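PDB 6HOX: binding domain (Hc) of Paraclostridial Mosquitocidal Protein 1 from Paraclostridium bifermentans, which forms the receptor-binding part of a botulinum-like neurotoxin that specifically targets Anopheles mosquitoes, and probably directs it to host nerve cells. Local coordinates for residues 263-268 / 433-438. Sequence-based numbering, arbitrary orientation.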
loop_
_atom_site.group_PDB
_atom_site.type_symbol
_atom_site.label_atom_id
_atom_site.label_comp_id
_atom_site.label_asym_id
_atom_site.label_seq_id
_atom_site.Cartn_x
_atom_site.Cartn_y
_atom_site.Cartn_z
ATOM N N TYR A 263 -12.722 -7.843 -8.082
ATOM C CA TYR A 263 -11.951 -7.840 -6.857
ATOM C C TYR A 263 -12.170 -9.157 -6.111
ATOM O O TYR A 263 -13.222 -9.766 -6.204
ATOM C CB TYR A 263 -12.378 -6.712 -5.911
ATOM C CG TYR A 263 -11.951 -5.311 -6.266
ATOM C CD1 TYR A 263 -10.619 -4.985 -6.498
ATOM C CD2 TYR A 263 -12.881 -4.284 -6.290
ATOM C CE1 TYR A 263 -10.237 -3.680 -6.777
ATOM C CE2 TYR A 263 -12.520 -2.981 -6.603
ATOM C CZ TYR A 263 -11.189 -2.671 -6.825
ATOM O OH TYR A 263 -10.845 -1.387 -7.125
ATOM N N TYR A 264 -11.158 -9.552 -5.338
ATOM C CA TYR A 264 -11.341 -10.449 -4.222
ATOM C C TYR A 264 -11.652 -9.606 -2.992
ATOM O O TYR A 264 -11.005 -8.584 -2.742
ATOM C CB TYR A 264 -10.101 -11.321 -3.992
ATOM C CG TYR A 264 -9.668 -12.072 -5.224
ATOM C CD1 TYR A 264 -10.296 -13.243 -5.612
ATOM C CD2 TYR A 264 -8.641 -11.595 -6.020
ATOM C CE1 TYR A 264 -9.905 -13.922 -6.756
ATOM C CE2 TYR A 264 -8.241 -12.259 -7.170
ATOM C CZ TYR A 264 -8.882 -13.422 -7.547
ATOM O OH TYR A 264 -8.475 -14.080 -8.678
ATOM N N MET A 265 -12.631 -10.061 -2.220
ATOM C CA MET A 265 -13.083 -9.344 -1.067
ATOM C C MET A 265 -12.666 -10.148 0.157
ATOM O O MET A 265 -12.968 -11.348 0.229
ATOM C CB MET A 265 -14.603 -9.154 -1.118
ATOM C CG MET A 265 -15.168 -8.393 0.045
ATOM S SD MET A 265 -16.931 -8.177 -0.168
ATOM C CE MET A 265 -17.272 -7.120 1.236
ATOM N N ILE A 266 -11.955 -9.471 1.075
ATOM C CA ILE A 266 -11.265 -10.074 2.209
ATOM C C ILE A 266 -11.609 -9.327 3.502
ATOM O O ILE A 266 -11.663 -8.098 3.551
ATOM C CB ILE A 266 -9.746 -10.059 1.958
ATOM C CG1 ILE A 266 -9.380 -10.966 0.782
ATOM C CG2 ILE A 266 -8.988 -10.410 3.228
ATOM C CD1 ILE A 266 -7.970 -10.781 0.272
ATOM N N ASN A 267 -11.785 -10.103 4.570
ATOM C CA ASN A 267 -11.989 -9.577 5.893
ATOM C C ASN A 267 -10.635 -9.467 6.582
ATOM O O ASN A 267 -9.844 -10.397 6.525
ATOM C CB ASN A 267 -12.912 -10.453 6.736
ATOM C CG ASN A 267 -13.286 -9.774 8.034
ATOM O OD1 ASN A 267 -12.555 -9.853 9.015
ATOM N ND2 ASN A 267 -14.413 -9.087 8.042
ATOM N N GLN A 268 -10.398 -8.328 7.243
ATOM C CA GLN A 268 -9.090 -8.040 7.807
ATOM C C GLN A 268 -8.700 -9.110 8.833
ATOM O O GLN A 268 -7.528 -9.391 8.997
ATOM C CB GLN A 268 -9.047 -6.639 8.409
ATOM C CG GLN A 268 -7.686 -6.275 8.986
ATOM C CD GLN A 268 -7.696 -4.865 9.503
ATOM O OE1 GLN A 268 -8.361 -4.557 10.491
ATOM N NE2 GLN A 268 -7.040 -3.976 8.773
ATOM N N THR A 433 -14.630 -5.762 11.255
ATOM C CA THR A 433 -15.491 -4.809 10.531
ATOM C C THR A 433 -14.734 -4.076 9.410
ATOM O O THR A 433 -15.316 -3.245 8.720
ATOM C CB THR A 433 -16.152 -3.806 11.486
ATOM O OG1 THR A 433 -15.148 -3.054 12.171
ATOM C CG2 THR A 433 -17.049 -4.487 12.499
ATOM N N ASN A 434 -13.472 -4.442 9.183
ATOM C CA ASN A 434 -12.651 -3.835 8.133
ATOM C C ASN A 434 -12.557 -4.802 6.960
ATOM O O ASN A 434 -12.264 -5.971 7.150
ATOM C CB ASN A 434 -11.251 -3.491 8.632
ATOM C CG ASN A 434 -11.235 -2.353 9.627
ATOM O OD1 ASN A 434 -12.027 -1.422 9.526
ATOM N ND2 ASN A 434 -10.292 -2.391 10.552
ATOM N N TRP A 435 -12.815 -4.277 5.759
ATOM C CA TRP A 435 -12.888 -5.026 4.537
ATOM C C TRP A 435 -11.888 -4.464 3.524
ATOM O O TRP A 435 -11.748 -3.245 3.408
ATOM C CB TRP A 435 -14.315 -4.963 3.992
ATOM C CG TRP A 435 -15.280 -5.724 4.848
ATOM C CD1 TRP A 435 -16.064 -5.225 5.842
ATOM C CD2 TRP A 435 -15.511 -7.144 4.829
ATOM N NE1 TRP A 435 -16.797 -6.228 6.415
ATOM C CE2 TRP A 435 -16.476 -7.417 5.824
ATOM C CE3 TRP A 435 -15.001 -8.210 4.071
ATOM C CZ2 TRP A 435 -16.952 -8.706 6.068
ATOM C CZ3 TRP A 435 -15.478 -9.482 4.308
ATOM C CH2 TRP A 435 -16.433 -9.728 5.300
ATOM N N TYR A 436 -11.224 -5.380 2.808
ATOM C CA TYR A 436 -10.314 -5.064 1.731
ATOM C C TYR A 436 -10.861 -5.577 0.399
ATOM O O TYR A 436 -11.495 -6.654 0.322
ATOM C CB TYR A 436 -8.947 -5.726 1.917
ATOM C CG TYR A 436 -8.118 -5.280 3.088
ATOM C CD1 TYR A 436 -7.351 -4.124 3.050
ATOM C CD2 TYR A 436 -8.005 -6.087 4.205
ATOM C CE1 TYR A 436 -6.521 -3.765 4.102
ATOM C CE2 TYR A 436 -7.218 -5.716 5.283
ATOM C CZ TYR A 436 -6.464 -4.558 5.231
ATOM O OH TYR A 436 -5.686 -4.229 6.311
ATOM N N PHE A 437 -10.525 -4.843 -0.668
ATOM C CA PHE A 437 -10.719 -5.294 -2.026
ATOM C C PHE A 437 -9.349 -5.418 -2.713
ATOM O O PHE A 437 -8.584 -4.461 -2.732
ATOM C CB PHE A 437 -11.660 -4.328 -2.745
ATOM C CG PHE A 437 -13.050 -4.305 -2.177
ATOM C CD1 PHE A 437 -13.982 -5.258 -2.549
ATOM C CD2 PHE A 437 -13.410 -3.362 -1.219
ATOM C CE1 PHE A 437 -15.257 -5.247 -1.994
ATOM C CE2 PHE A 437 -14.690 -3.342 -0.682
ATOM C CZ PHE A 437 -15.617 -4.275 -1.082
ATOM N N VAL A 438 -9.067 -6.603 -3.281
ATOM C CA VAL A 438 -7.785 -6.943 -3.907
ATOM C C VAL A 438 -8.015 -7.291 -5.381
ATOM O O VAL A 438 -8.864 -8.114 -5.684
ATOM C CB VAL A 438 -7.108 -8.159 -3.233
ATOM C CG1 VAL A 438 -5.671 -8.323 -3.718
ATOM C CG2 VAL A 438 -7.137 -8.097 -1.723
#
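Gln268 reaches Asn434 and Tyr436 because its chain is fully drawn out, with CG anti to the backbone N (chi1 -179°) and CD continuing the line (chi2 177°). Its amide then works both ways. OE1 accepts from Asn434 ND2 at 2.9 Å, a nearly straight bond whose donor stands above the Gln268 carbonyl plane but lies in Asn434's own amide plane; NE2 donates an N-H to Tyr436 OH at 2.8 Å. Gripped at both ends, the amide is fixed in its rotation, turned nearly perpendicular to that of Asn434.

Met265 is extended too, CG anti to the backbone N (chi1 -179°) and the chain straight beyond it, and runs alongside Phe437, its CG 3.8 Å from Phe437 CE1. The sulfur makes oblique Met-aromatic contacts with the rings of Phe437 and Trp435. Met265 CE lies 3.7 Å above one face of the Trp435 indole, toward the rim, while Asn267 covers the opposite face, with ND2 3.2 Å from Trp435 CZ2; that amide stands almost upright on the ring and is held by Lys432 O at ND2 and by the backbone N of Ala269 at OD1. Farther along, Phe437 CB sits over the Tyr263 ring in a CH-pi contact, 3.8 Å from its centroid. On the other face of the sheet, with Tyr264 and Tyr436, Ile266 CD1 meets Val438 CG2 at a tight 3.4 Å.

Underneath runs a regular antiparallel ladder. Tyr264 with Val438 and Ile266 with Tyr436 are hydrogen-bonded pairs, the bond from Tyr436 N to Ile266 O being close to linear, and Gln268 N to Asn434 O extends the series. The pairing joins the first and last strands of the trefoil-family C-terminal receptor-binding region. Strand 316-320 pairs with the other edge of strand 263-267 and packs against Met265 and Phe437, while strand 394-398 touches Met265, Asn267 and Trp435, whose NE1 bonds to Leu396 O; helix 427-432 leads directly into 433-438.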